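PDB 4BQ2: B-agarase from Saccharophagus degradans, which hydrolyses the beta-linkages of agarose in an exo manner, as a glycoside hydrolase of family 50. Local coordinates for residues S136-N141 / A342-W347; A227-E232 / R385-T390; Y281-L286 / P430-G435; K321-V326 / A375-S380; T413-W418 / Y424-I429. One frame throughout, in Å; residues are numbered along the deposited sequence.

Interaction 1: residues S136-N141 / A342-W347; sequences SGLRSN and AAMFNW
Met344, whose terminal methyl meets Ser136 and Leu138, lays its own CB on one face of the neighbouring Phe345 ring, 4.1 Å above the plane and displaced toward the rim. A second flat group, the amide of Asn141, is approached at its rim: Ser136 OG donates to Asn141 OD1 over 2.6 Å, in the carbonyl plane and on a lone pair. The same hydroxyl accepts from Leu138 N at 3.1 Å, which makes an ST turn. A chi1 of 60° sets OG where it reaches both partners, and the two bonds probably help to hold the loop that Met344 touches. Met344 is extended beyond CG, and its terminal CE makes the closest contacts, 3.7 Å from Leu138 CD1 and 3.6 Å from Ser136 O. The leucine and methionine chains run past one another in opposite directions rather than meeting end on. Ser136 O is not left to the methyl alone, since Arg341 NH1 hydrogen-bonds to it. The buried contact joins the loop between strands 110-115 and 150-155, within the carbohydrate-binding-module-like region, to the turn that follows helix 339-342, while Phe345 packs onward against strand 296-301 and helix 378-387.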
# COMPACT_ATOMS: atom_id res chain seq x y z
N SER A 136 6.62 -9.73 -16.15
CA SER A 136 6.60 -8.45 -16.85
C SER A 136 7.04 -7.25 -16.00
O SER A 136 7.39 -6.18 -16.55
CB SER A 136 5.17 -8.18 -17.27
OG SER A 136 4.35 -8.13 -16.10
N GLY A 137 6.99 -7.40 -14.68
CA GLY A 137 7.23 -6.27 -13.78
C GLY A 137 6.00 -5.41 -13.55
O GLY A 137 6.12 -4.26 -13.10
N LEU A 138 4.84 -5.98 -13.86
CA LEU A 138 3.54 -5.41 -13.53
C LEU A 138 2.95 -6.23 -12.37
O LEU A 138 3.09 -7.46 -12.37
CB LEU A 138 2.62 -5.52 -14.74
CG LEU A 138 2.74 -4.39 -15.77
CD1 LEU A 138 4.09 -4.39 -16.46
CD2 LEU A 138 1.60 -4.53 -16.77
N ARG A 139 2.32 -5.56 -11.39
CA ARG A 139 1.71 -6.27 -10.26
C ARG A 139 0.60 -7.18 -10.76
O ARG A 139 0.39 -8.25 -10.24
CB ARG A 139 1.16 -5.30 -9.19
CG ARG A 139 0.70 -6.03 -7.90
CD ARG A 139 1.85 -6.86 -7.32
NE ARG A 139 3.08 -6.06 -7.17
CZ ARG A 139 3.46 -5.43 -6.06
NH1 ARG A 139 2.73 -5.52 -4.94
NH2 ARG A 139 4.59 -4.73 -6.06
N SER A 140 -0.12 -6.72 -11.77
CA SER A 140 -1.04 -7.56 -12.50
C SER A 140 -0.95 -7.15 -13.96
O SER A 140 -0.71 -5.97 -14.31
CB SER A 140 -2.47 -7.40 -11.98
OG SER A 140 -3.21 -8.60 -12.20
N ASN A 141 -1.16 -8.15 -14.81
CA ASN A 141 -0.96 -8.02 -16.23
C ASN A 141 -2.23 -7.71 -16.95
O ASN A 141 -3.33 -8.01 -16.47
CB ASN A 141 -0.38 -9.34 -16.80
CG ASN A 141 1.13 -9.39 -16.75
OD1 ASN A 141 1.78 -8.37 -16.50
ND2 ASN A 141 1.70 -10.57 -16.96
N ALA A 342 10.96 -3.07 -23.09
CA ALA A 342 11.03 -2.10 -24.20
C ALA A 342 9.85 -2.17 -25.16
O ALA A 342 9.34 -1.13 -25.60
CB ALA A 342 12.36 -2.21 -24.94
N ALA A 343 9.38 -3.39 -25.47
CA ALA A 343 8.27 -3.54 -26.41
C ALA A 343 6.92 -3.04 -25.87
O ALA A 343 5.95 -2.93 -26.61
CB ALA A 343 8.16 -5.00 -26.91
N MET A 344 6.84 -2.75 -24.57
CA MET A 344 5.59 -2.23 -24.02
C MET A 344 5.31 -0.82 -24.48
O MET A 344 4.17 -0.36 -24.39
CB MET A 344 5.58 -2.23 -22.50
CG MET A 344 5.91 -3.56 -21.88
SD MET A 344 6.09 -3.36 -20.09
CE MET A 344 5.90 -5.10 -19.66
N PHE A 345 6.35 -0.12 -24.95
CA PHE A 345 6.23 1.33 -25.20
C PHE A 345 6.09 1.73 -26.66
O PHE A 345 7.00 1.45 -27.45
CB PHE A 345 7.38 2.10 -24.54
CG PHE A 345 7.48 1.83 -23.06
CD1 PHE A 345 6.64 2.49 -22.15
CD2 PHE A 345 8.37 0.87 -22.58
CE1 PHE A 345 6.71 2.21 -20.78
CE2 PHE A 345 8.44 0.59 -21.21
CZ PHE A 345 7.62 1.26 -20.32
N ASN A 346 4.98 2.40 -26.99
CA ASN A 346 4.77 2.80 -28.38
C ASN A 346 5.63 4.00 -28.74
O ASN A 346 5.95 4.22 -29.91
CB ASN A 346 3.30 3.12 -28.69
CG ASN A 346 2.44 1.87 -28.92
OD1 ASN A 346 2.94 0.78 -29.08
ND2 ASN A 346 1.15 2.06 -28.91
N TRP A 347 5.99 4.81 -27.73
CA TRP A 347 6.81 6.00 -27.98
C TRP A 347 7.72 6.28 -26.82
O TRP A 347 7.25 6.40 -25.68
CB TRP A 347 5.91 7.22 -28.22
CG TRP A 347 6.66 8.53 -28.40
CD1 TRP A 347 7.14 9.04 -29.58
CD2 TRP A 347 6.99 9.51 -27.39
NE1 TRP A 347 7.73 10.26 -29.37
CE2 TRP A 347 7.66 10.57 -28.04
CE3 TRP A 347 6.78 9.59 -26.00
CZ2 TRP A 347 8.13 11.72 -27.34
CZ3 TRP A 347 7.24 10.71 -25.31
CH2 TRP A 347 7.90 11.76 -25.99

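Interaction 2: residues A227-E232 / R385-T390; sequences AARDVE and RKYGET
Glu232, Lys386 and Tyr387 converge on one water molecule. It donates to Glu232 OE1 at 2.8 Å and accepts from Lys386 NZ at 2.7 Å, and Tyr387 OH completes the group at 2.9 Å. The water thereby bridges two opposite charges that do not touch, for Glu232 OE1 and Lys386 NZ stay 4.2 Å apart. Each has a salt bridge elsewhere, Glu232 with Arg406 and Lys386 with Asp725, so the water links two established ion pairs.

The direct polar link belongs to Arg229. Its NH1 donates to Lys386 O over 2.8 Å with an N-H...O angle of 163°, meeting the carbonyl oxygen almost head on and with that oxygen close to the guanidinium plane. The chain bends at chi3 (63°), which turns the guanidinium sufficiently for NE and NH2 to grip Asp230 OD1 side-on as well, the NH2 bond being a salt bridge within helix 222-235. Both nitrogens reach that oxygen from the same face of the carboxylate. With two neighbours in its plane, the guanidinium is held against rotation.

The aliphatic part of Arg229 adds apolar contact: CB lies 3.8 Å from Lys386 CE, and CG leans obliquely on Tyr387 CE1 at 4.0 Å. The acceptor carbonyl lies in the last turn of helix 378-387, just before Gly388 leaves helical geometry with positive phi. Helix 222-235 is thus fastened to the C-terminal end of helix 378-387, while Tyr387 also packs on helix 394-410.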
# COMPACT_ATOMS: atom_id res chain seq x y z
N ALA A 227 -7.27 21.68 -23.44
CA ALA A 227 -8.66 21.94 -23.14
C ALA A 227 -9.00 21.55 -21.71
O ALA A 227 -9.69 22.31 -21.03
CB ALA A 227 -9.58 21.20 -24.10
N ALA A 228 -8.54 20.37 -21.26
CA ALA A 228 -8.79 19.91 -19.86
C ALA A 228 -8.08 20.81 -18.87
O ALA A 228 -8.66 21.17 -17.84
CB ALA A 228 -8.35 18.46 -19.66
N ARG A 229 -6.83 21.15 -19.19
CA ARG A 229 -6.07 22.16 -18.47
C ARG A 229 -6.84 23.49 -18.32
O ARG A 229 -7.02 24.01 -17.19
CB ARG A 229 -4.75 22.45 -19.19
CG ARG A 229 -3.90 23.53 -18.53
CD ARG A 229 -2.88 24.14 -19.49
NE ARG A 229 -3.53 24.84 -20.61
CZ ARG A 229 -2.93 25.23 -21.73
NH1 ARG A 229 -1.65 25.00 -21.94
NH2 ARG A 229 -3.63 25.87 -22.67
N ASP A 230 -7.28 24.06 -19.45
CA ASP A 230 -7.95 25.39 -19.41
C ASP A 230 -9.19 25.41 -18.56
O ASP A 230 -9.46 26.39 -17.89
CB ASP A 230 -8.33 25.90 -20.81
CG ASP A 230 -7.12 26.23 -21.67
OD1 ASP A 230 -6.03 26.53 -21.13
OD2 ASP A 230 -7.29 26.20 -22.90
N VAL A 231 -9.97 24.33 -18.61
CA VAL A 231 -11.22 24.20 -17.87
C VAL A 231 -10.93 24.18 -16.37
O VAL A 231 -11.58 24.88 -15.58
CB VAL A 231 -11.97 22.90 -18.31
CG1 VAL A 231 -13.04 22.49 -17.31
CG2 VAL A 231 -12.62 23.10 -19.69
N GLU A 232 -9.92 23.42 -15.98
CA GLU A 232 -9.58 23.31 -14.57
C GLU A 232 -8.99 24.64 -14.05
O GLU A 232 -9.42 25.14 -13.00
CB GLU A 232 -8.61 22.14 -14.35
CG GLU A 232 -8.35 21.96 -12.87
CD GLU A 232 -7.30 20.93 -12.51
OE1 GLU A 232 -6.54 20.45 -13.38
OE2 GLU A 232 -7.25 20.60 -11.31
N ARG A 385 4.14 19.10 -21.27
CA ARG A 385 3.17 19.28 -22.36
C ARG A 385 2.08 20.26 -21.99
O ARG A 385 1.69 21.08 -22.82
CB ARG A 385 2.50 17.95 -22.74
CG ARG A 385 3.41 16.99 -23.51
CD ARG A 385 2.60 15.74 -23.88
NE ARG A 385 3.30 14.87 -24.82
CZ ARG A 385 3.74 13.64 -24.57
NH1 ARG A 385 3.59 13.08 -23.38
NH2 ARG A 385 4.34 12.95 -25.54
N LYS A 386 1.56 20.17 -20.77
CA LYS A 386 0.45 21.05 -20.32
C LYS A 386 0.84 22.49 -20.07
O LYS A 386 0.09 23.42 -20.43
CB LYS A 386 -0.19 20.55 -19.02
CG LYS A 386 -1.20 19.44 -19.19
CD LYS A 386 -1.78 18.96 -17.84
CE LYS A 386 -2.63 20.02 -17.16
NZ LYS A 386 -3.50 19.43 -16.08
N TYR A 387 1.98 22.67 -19.40
CA TYR A 387 2.31 23.99 -18.86
C TYR A 387 3.42 24.68 -19.61
O TYR A 387 3.63 25.88 -19.42
CB TYR A 387 2.64 23.91 -17.35
CG TYR A 387 1.49 23.39 -16.51
CD1 TYR A 387 0.21 23.92 -16.64
CD2 TYR A 387 1.68 22.38 -15.58
CE1 TYR A 387 -0.86 23.44 -15.88
CE2 TYR A 387 0.62 21.89 -14.81
CZ TYR A 387 -0.65 22.45 -14.96
OH TYR A 387 -1.69 22.01 -14.21
N GLY A 388 4.10 23.92 -20.48
CA GLY A 388 5.20 24.42 -21.29
C GLY A 388 6.30 24.98 -20.41
O GLY A 388 6.38 24.67 -19.21
N GLU A 389 7.14 25.84 -21.01
CA GLU A 389 8.22 26.52 -20.28
C GLU A 389 8.26 28.05 -20.42
O GLU A 389 8.40 28.57 -21.53
CB GLU A 389 9.56 25.93 -20.68
CG GLU A 389 9.73 24.51 -20.24
CD GLU A 389 11.15 24.04 -20.38
OE1 GLU A 389 11.69 24.21 -21.49
OE2 GLU A 389 11.73 23.54 -19.41
N THR A 390 8.12 28.75 -19.30
CA THR A 390 8.32 30.21 -19.24
C THR A 390 9.74 30.53 -18.76
O THR A 390 10.18 31.70 -18.76
CB THR A 390 7.25 30.88 -18.34
OG1 THR A 390 6.02 30.92 -19.07
CG2 THR A 390 7.62 32.32 -18.01
O HOH W 1 -4.53 21.65 -14.92

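Interaction 3: residues Y281-L286 / P430-G435; sequences YFATGL and PFFANG
Tyr281, Phe432 and Pro430 bury most of the surface here. Tyr281 directs its side chain toward the other strand and touches Pro430 with its hydroxyl: OH lies 3.8 Å from Pro430 CB and equally near CG. The phenol approaches the proline ring from the opposite direction, obliquely. With CG anti to the backbone N (chi1 -177°), the phenol is carried out from its strand as far as the proline. Its polar end is not spent on this apolar neighbour, because OH hydrogen-bonds to Thr413 O.

Phe432 is engaged at its rim. Ala283 CB arrives near the ring plane, 3.6 Å from Phe432 CZ and 4.0 Å from CE1. Around this pair the ring of Phe432 also meets His697 edge to face, while Val484 touches Tyr281, Pro430 and Phe432 alike. The two strands are not paired with each other, because residues 413-418 run between them: Leu415 bonds through its backbone to Pro430 and Phe432, and Gly416 to Leu286. With strands 483-488 and 693-699 on the outer flanks of this series, the order is that of neighbouring strands round a (beta/alpha)8 barrel with side chains meeting inside it, consistent with the catalytic module of family 50.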
# COMPACT_ATOMS: atom_id res chain seq x y z
N TYR A 281 -8.10 21.14 14.63
CA TYR A 281 -7.58 20.73 13.33
C TYR A 281 -7.77 19.22 13.11
O TYR A 281 -7.71 18.43 14.06
CB TYR A 281 -6.09 21.14 13.23
CG TYR A 281 -5.39 20.85 11.89
CD1 TYR A 281 -5.49 21.73 10.81
CD2 TYR A 281 -4.62 19.70 11.73
CE1 TYR A 281 -4.84 21.48 9.61
CE2 TYR A 281 -3.97 19.42 10.52
CZ TYR A 281 -4.09 20.31 9.47
OH TYR A 281 -3.44 20.03 8.29
N PHE A 282 -7.94 18.82 11.85
CA PHE A 282 -8.17 17.43 11.47
C PHE A 282 -7.50 17.27 10.09
O PHE A 282 -7.75 18.07 9.16
CB PHE A 282 -9.67 17.08 11.44
CG PHE A 282 -9.96 15.62 11.13
CD1 PHE A 282 -10.13 15.19 9.81
CD2 PHE A 282 -10.08 14.69 12.16
CE1 PHE A 282 -10.39 13.85 9.53
CE2 PHE A 282 -10.35 13.35 11.90
CZ PHE A 282 -10.50 12.91 10.57
N ALA A 283 -6.59 16.31 9.99
CA ALA A 283 -5.73 16.23 8.83
C ALA A 283 -6.34 15.40 7.70
O ALA A 283 -6.69 14.23 7.90
CB ALA A 283 -4.37 15.66 9.25
N THR A 284 -6.50 16.02 6.54
CA THR A 284 -6.87 15.30 5.34
C THR A 284 -5.90 15.70 4.25
O THR A 284 -5.36 16.81 4.28
CB THR A 284 -8.32 15.61 4.92
OG1 THR A 284 -8.43 17.02 4.63
CG2 THR A 284 -9.32 15.18 6.04
N GLY A 285 -5.66 14.80 3.30
CA GLY A 285 -4.75 15.12 2.19
C GLY A 285 -4.20 13.86 1.53
O GLY A 285 -4.65 12.73 1.83
N LEU A 286 -3.22 14.05 0.64
CA LEU A 286 -2.70 12.96 -0.17
C LEU A 286 -1.23 12.75 0.05
O LEU A 286 -0.49 13.70 0.37
CB LEU A 286 -2.91 13.24 -1.69
CG LEU A 286 -4.31 13.79 -2.05
CD1 LEU A 286 -4.40 14.06 -3.55
CD2 LEU A 286 -5.51 12.95 -1.57
N PRO A 430 -0.72 23.47 5.29
CA PRO A 430 0.25 22.74 6.10
C PRO A 430 0.73 21.49 5.40
O PRO A 430 0.09 21.02 4.44
CB PRO A 430 -0.57 22.34 7.35
CG PRO A 430 -1.69 23.31 7.39
CD PRO A 430 -2.04 23.52 5.94
N PHE A 431 1.82 20.91 5.88
CA PHE A 431 2.36 19.69 5.27
C PHE A 431 2.91 18.75 6.34
O PHE A 431 3.21 19.18 7.46
CB PHE A 431 3.51 20.02 4.30
CG PHE A 431 4.69 20.69 4.97
CD1 PHE A 431 4.67 22.08 5.23
CD2 PHE A 431 5.81 19.94 5.34
CE1 PHE A 431 5.77 22.70 5.86
CE2 PHE A 431 6.89 20.55 5.96
CZ PHE A 431 6.88 21.93 6.19
N PHE A 432 3.06 17.48 5.98
CA PHE A 432 3.70 16.48 6.85
C PHE A 432 5.07 16.24 6.31
O PHE A 432 5.23 16.14 5.10
CB PHE A 432 2.89 15.19 6.88
CG PHE A 432 1.62 15.32 7.67
CD1 PHE A 432 0.58 16.12 7.20
CD2 PHE A 432 1.49 14.69 8.90
CE1 PHE A 432 -0.60 16.29 7.94
CE2 PHE A 432 0.31 14.83 9.65
CZ PHE A 432 -0.74 15.63 9.16
N ALA A 433 6.06 16.14 7.20
CA ALA A 433 7.44 15.92 6.80
C ALA A 433 7.77 14.45 7.01
O ALA A 433 7.04 13.78 7.70
CB ALA A 433 8.39 16.76 7.63
N ASN A 434 8.90 14.00 6.47
CA ASN A 434 9.35 12.62 6.66
C ASN A 434 10.83 12.46 6.51
O ASN A 434 11.52 13.26 5.83
CB ASN A 434 8.70 11.70 5.62
CG ASN A 434 9.27 11.89 4.21
OD1 ASN A 434 8.86 12.79 3.42
ND2 ASN A 434 10.23 11.05 3.89
N GLY A 435 11.33 11.38 7.10
CA GLY A 435 12.68 10.93 6.85
C GLY A 435 12.71 9.42 6.97
O GLY A 435 11.74 8.79 7.47

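Interaction 4: residues K321-V326 / A375-S380; sequences KGLMAV and AYSFYS
Leu323 meets Ser377 and Ser380 by van der Waals contact between a leucine methyl and the serine CB atoms. One methyl does the work: Leu323 CD1 lies 3.8 Å from Ser377 CB and, more loosely, 4.5 Å from Ser380 CB. Its CB is directed toward the other segment, with CG anti to the carbonyl carbon (chi1 -66°), and its tip faces the methylene carbons of the two serines. The contact is small, and Leu323 also leans on Asn360 of strand 359-362.

Hydrogen bonding accounts for the serine hydroxyls. Ser377 OG accepts from Ser380 N over 3.1 Å with an angle of 161°, and it pairs with the hydroxyl of Ser294 as well. Ser380 OG is engaged by His358 ND1. Both hydroxyls therefore have partners of their own, and the leucine touches the carbon part of each residue.

Aromatic packing flanks the strand-to-helix junction: Tyr376 brings CD2 over the centre of the Phe378 ring, 3.6 Å above its plane, while Phe378 CG lies at the tyrosine's edge.

The loop ahead of helix 328-332 thus rests on the junction between strand 373-376, part of a four-stranded antiparallel sheet, and helix 378-387. Ser377 makes that junction a classical serine N-cap, its side chain satisfying an amide of the first helical turn.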
# COMPACT_ATOMS: atom_id res chain seq x y z
N LYS A 321 14.48 9.10 -4.03
CA LYS A 321 15.36 10.11 -4.63
C LYS A 321 14.64 10.93 -5.68
O LYS A 321 13.63 10.49 -6.24
CB LYS A 321 16.63 9.47 -5.22
CG LYS A 321 17.51 8.83 -4.15
CD LYS A 321 18.34 9.86 -3.41
CE LYS A 321 19.56 10.29 -4.24
NZ LYS A 321 20.33 11.35 -3.52
N GLY A 322 15.15 12.12 -5.96
CA GLY A 322 14.63 12.88 -7.10
C GLY A 322 14.81 12.06 -8.37
O GLY A 322 15.64 11.13 -8.38
N LEU A 323 14.05 12.38 -9.41
CA LEU A 323 14.30 11.83 -10.76
C LEU A 323 15.73 12.21 -11.22
O LEU A 323 16.13 13.38 -11.13
CB LEU A 323 13.24 12.28 -11.77
CG LEU A 323 11.80 11.78 -11.57
CD1 LEU A 323 10.88 12.23 -12.71
CD2 LEU A 323 11.74 10.26 -11.44
N MET A 324 16.50 11.22 -11.68
CA MET A 324 17.91 11.45 -12.00
C MET A 324 18.08 12.05 -13.40
O MET A 324 17.60 11.49 -14.39
CB MET A 324 18.71 10.15 -11.89
CG MET A 324 20.21 10.34 -12.10
SD MET A 324 21.16 8.81 -12.19
CE MET A 324 21.08 8.21 -10.51
N ALA A 325 18.77 13.19 -13.48
CA ALA A 325 19.02 13.83 -14.78
C ALA A 325 19.98 12.96 -15.57
O ALA A 325 21.14 12.80 -15.20
CB ALA A 325 19.58 15.24 -14.59
N VAL A 326 19.49 12.37 -16.65
CA VAL A 326 20.29 11.48 -17.48
C VAL A 326 21.14 12.30 -18.48
O VAL A 326 20.58 13.07 -19.27
CB VAL A 326 19.40 10.47 -18.23
CG1 VAL A 326 20.20 9.70 -19.26
CG2 VAL A 326 18.73 9.50 -17.24
N ALA A 375 14.40 4.62 -16.73
CA ALA A 375 12.97 4.72 -16.53
C ALA A 375 12.46 6.01 -17.20
O ALA A 375 13.27 6.89 -17.54
CB ALA A 375 12.65 4.65 -15.04
N TYR A 376 11.17 6.11 -17.47
CA TYR A 376 10.63 7.34 -18.04
C TYR A 376 9.39 7.74 -17.26
O TYR A 376 8.59 6.88 -16.89
CB TYR A 376 10.32 7.19 -19.54
CG TYR A 376 9.95 8.50 -20.25
CD1 TYR A 376 10.95 9.38 -20.65
CD2 TYR A 376 8.62 8.83 -20.51
CE1 TYR A 376 10.65 10.57 -21.30
CE2 TYR A 376 8.30 10.03 -21.15
CZ TYR A 376 9.33 10.89 -21.56
OH TYR A 376 9.07 12.09 -22.19
N SER A 377 9.28 9.03 -16.97
CA SER A 377 8.10 9.57 -16.30
C SER A 377 7.18 10.25 -17.31
O SER A 377 7.39 11.42 -17.68
CB SER A 377 8.48 10.55 -15.17
OG SER A 377 7.27 11.07 -14.61
N PHE A 378 6.16 9.53 -17.75
CA PHE A 378 5.14 10.10 -18.62
C PHE A 378 4.38 11.25 -17.94
O PHE A 378 4.07 12.27 -18.58
CB PHE A 378 4.20 9.02 -19.13
CG PHE A 378 4.84 8.11 -20.14
CD1 PHE A 378 4.89 8.48 -21.49
CD2 PHE A 378 5.40 6.90 -19.75
CE1 PHE A 378 5.50 7.64 -22.42
CE2 PHE A 378 6.00 6.06 -20.68
CZ PHE A 378 6.05 6.43 -22.01
N TYR A 379 4.09 11.09 -16.65
CA TYR A 379 3.43 12.18 -15.88
C TYR A 379 4.25 13.48 -15.96
O TYR A 379 3.72 14.55 -16.27
CB TYR A 379 3.19 11.75 -14.42
CG TYR A 379 2.45 12.77 -13.57
CD1 TYR A 379 1.07 12.83 -13.57
CD2 TYR A 379 3.15 13.68 -12.78
CE1 TYR A 379 0.39 13.77 -12.80
CE2 TYR A 379 2.47 14.63 -12.01
CZ TYR A 379 1.09 14.67 -12.03
OH TYR A 379 0.43 15.60 -11.27
N SER A 380 5.54 13.39 -15.68
CA SER A 380 6.42 14.57 -15.76
C SER A 380 6.41 15.19 -17.17
O SER A 380 6.29 16.43 -17.33
CB SER A 380 7.84 14.21 -15.31
OG SER A 380 8.63 15.37 -15.17

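Interaction 5: residues T413-W418 / Y424-I429; sequences TSLGNW and YDNNRI
Leu415 sets a methyl against an amide already bonded to its own chain: CD1 lies 4.0 Å from Asn426 ND2. The setting, between helix 394-410 and strand 431-435, is probably a (beta/alpha)8 barrel, for residues 413-418 bond to strands 280-287 and 431-435 as an inner barrel strand would. The amide builds an Asx turn and the wider Asx motif. Asn426 OD1 accepts from Arg428 N at 2.7 Å and from Ile429 N at 2.9 Å, and the two donors come differently: Ile429 N lies in the carbonyl plane on a lone pair, Arg428 N well above that plane. On the other side of the group ND2 donates to Ile429 O over 3.1 Å, a fairly straight bond (159°) with the oxygen close to the amide plane, and Tyr423 O accepts from ND2 too. The bonds should restrain rotation of the amide that Leu415 packs against.

Leu415 pairs through its backbone with Pro430 and Phe432, which places its side chain beside Ile429, while Met407 of the preceding helix covers both. Thr413 and Ser414 direct their CB away from this face, and their hydroxyls hydrogen-bond to strand 280-287.

Ile429 has the largest share of the buried surface and divides it between two branches. Its CG2 sits against Leu415 CG at 3.8 Å. The other branch, with CG1 anti to the backbone N (chi1 -170°), runs along the main chain of the opposite segment, ending with CD1 3.8 Å from Ser414 N.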
# COMPACT_ATOMS: atom_id res chain seq x y z
N THR A 413 -6.84 19.65 4.25
CA THR A 413 -6.26 20.54 5.23
C THR A 413 -4.72 20.39 5.25
O THR A 413 -4.04 21.15 5.96
CB THR A 413 -6.82 20.28 6.63
OG1 THR A 413 -6.57 18.93 6.99
CG2 THR A 413 -8.34 20.56 6.70
N SER A 414 -4.18 19.46 4.46
CA SER A 414 -2.73 19.26 4.43
C SER A 414 -2.26 18.64 3.13
O SER A 414 -3.07 18.08 2.39
CB SER A 414 -2.31 18.28 5.55
OG SER A 414 -2.88 17.00 5.37
N LEU A 415 -0.94 18.71 2.92
CA LEU A 415 -0.13 17.83 2.03
C LEU A 415 0.38 16.69 2.90
O LEU A 415 0.88 16.92 3.99
CB LEU A 415 1.06 18.59 1.44
CG LEU A 415 0.71 19.97 0.84
CD1 LEU A 415 1.94 20.78 0.39
CD2 LEU A 415 -0.29 19.85 -0.30
N GLY A 416 0.26 15.45 2.42
CA GLY A 416 0.45 14.29 3.29
C GLY A 416 1.89 13.87 3.20
O GLY A 416 2.78 14.68 2.87
N ASN A 417 2.15 12.61 3.52
CA ASN A 417 3.51 12.12 3.57
C ASN A 417 4.18 12.11 2.20
O ASN A 417 3.50 12.01 1.19
CB ASN A 417 3.54 10.70 4.15
CG ASN A 417 4.89 10.36 4.75
OD1 ASN A 417 5.68 11.26 5.11
ND2 ASN A 417 5.14 9.08 4.93
N TRP A 418 5.50 12.16 2.20
CA TRP A 418 6.32 12.20 1.00
C TRP A 418 5.89 13.35 0.10
O TRP A 418 5.69 13.18 -1.12
CB TRP A 418 6.28 10.85 0.27
CG TRP A 418 6.75 9.74 1.20
CD1 TRP A 418 7.99 9.60 1.74
CD2 TRP A 418 5.98 8.60 1.62
NE1 TRP A 418 8.05 8.44 2.49
CE2 TRP A 418 6.82 7.82 2.46
CE3 TRP A 418 4.66 8.18 1.40
CZ2 TRP A 418 6.40 6.63 3.05
CZ3 TRP A 418 4.22 6.98 1.98
CH2 TRP A 418 5.10 6.23 2.81
N TYR A 424 7.67 22.90 1.08
CA TYR A 424 7.70 23.16 2.54
C TYR A 424 7.62 24.63 2.93
O TYR A 424 7.32 24.95 4.10
CB TYR A 424 8.97 22.56 3.15
CG TYR A 424 8.94 21.05 3.27
CD1 TYR A 424 7.87 20.28 2.76
CD2 TYR A 424 10.05 20.37 3.81
CE1 TYR A 424 7.90 18.88 2.85
CE2 TYR A 424 10.06 19.00 3.91
CZ TYR A 424 9.00 18.26 3.42
OH TYR A 424 9.10 16.88 3.53
N ASP A 425 7.89 25.52 1.98
CA ASP A 425 7.69 26.95 2.23
C ASP A 425 6.49 27.55 1.51
O ASP A 425 6.44 28.76 1.32
CB ASP A 425 8.98 27.76 1.92
CG ASP A 425 9.35 27.75 0.45
OD1 ASP A 425 8.80 26.92 -0.30
OD2 ASP A 425 10.21 28.56 0.04
N ASN A 426 5.52 26.73 1.12
CA ASN A 426 4.40 27.25 0.33
C ASN A 426 3.59 28.25 1.13
O ASN A 426 3.06 29.19 0.59
CB ASN A 426 3.54 26.11 -0.22
CG ASN A 426 2.57 25.58 0.80
OD1 ASN A 426 1.51 26.17 1.00
ND2 ASN A 426 2.92 24.47 1.46
N ASN A 427 3.54 28.05 2.44
CA ASN A 427 2.92 28.98 3.38
C ASN A 427 1.44 29.27 3.08
O ASN A 427 0.94 30.34 3.35
CB ASN A 427 3.76 30.27 3.50
CG ASN A 427 5.11 30.01 4.11
OD1 ASN A 427 5.37 28.94 4.68
ND2 ASN A 427 6.02 30.99 3.99
N ARG A 428 0.74 28.27 2.54
CA ARG A 428 -0.71 28.42 2.24
C ARG A 428 -1.48 27.18 2.72
O ARG A 428 -2.70 27.22 2.94
CB ARG A 428 -0.93 28.64 0.71
CG ARG A 428 -0.40 29.97 0.14
CD ARG A 428 -0.12 29.82 -1.38
NE ARG A 428 -1.39 29.62 -2.00
CZ ARG A 428 -1.68 28.98 -3.12
NH1 ARG A 428 -0.80 28.39 -3.95
NH2 ARG A 428 -2.96 28.96 -3.40
N ILE A 429 -0.77 26.06 2.85
CA ILE A 429 -1.38 24.81 3.32
C ILE A 429 -0.33 24.04 4.13
O ILE A 429 0.86 24.01 3.75
CB ILE A 429 -1.95 23.94 2.15
CG1 ILE A 429 -2.80 22.78 2.72
CG2 ILE A 429 -0.81 23.44 1.23
CD1 ILE A 429 -3.49 21.95 1.62

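From the N terminus, residues 136-141, 227-232, 281-286 and 321-326 open interactions 1 to 4 in turn. Interaction 1 closes first, at 342-347, and crosses all three others; interaction 4 closes at 375-380 and interaction 2 at 385-390, so interaction 4 lies within the spans of interactions 2 and 3, which cross each other. Interaction 5 opens and closes a short loop (413-429) inside interaction 3, which ends at 430-435; their centres are about 7 Å apart. Trp347 packs on Arg385 and Phe378, joining interaction 1 to interactions 2 and 4. Together the contacts tie the carbohydrate-binding-like region to helix 378-387 and the probable barrel strands.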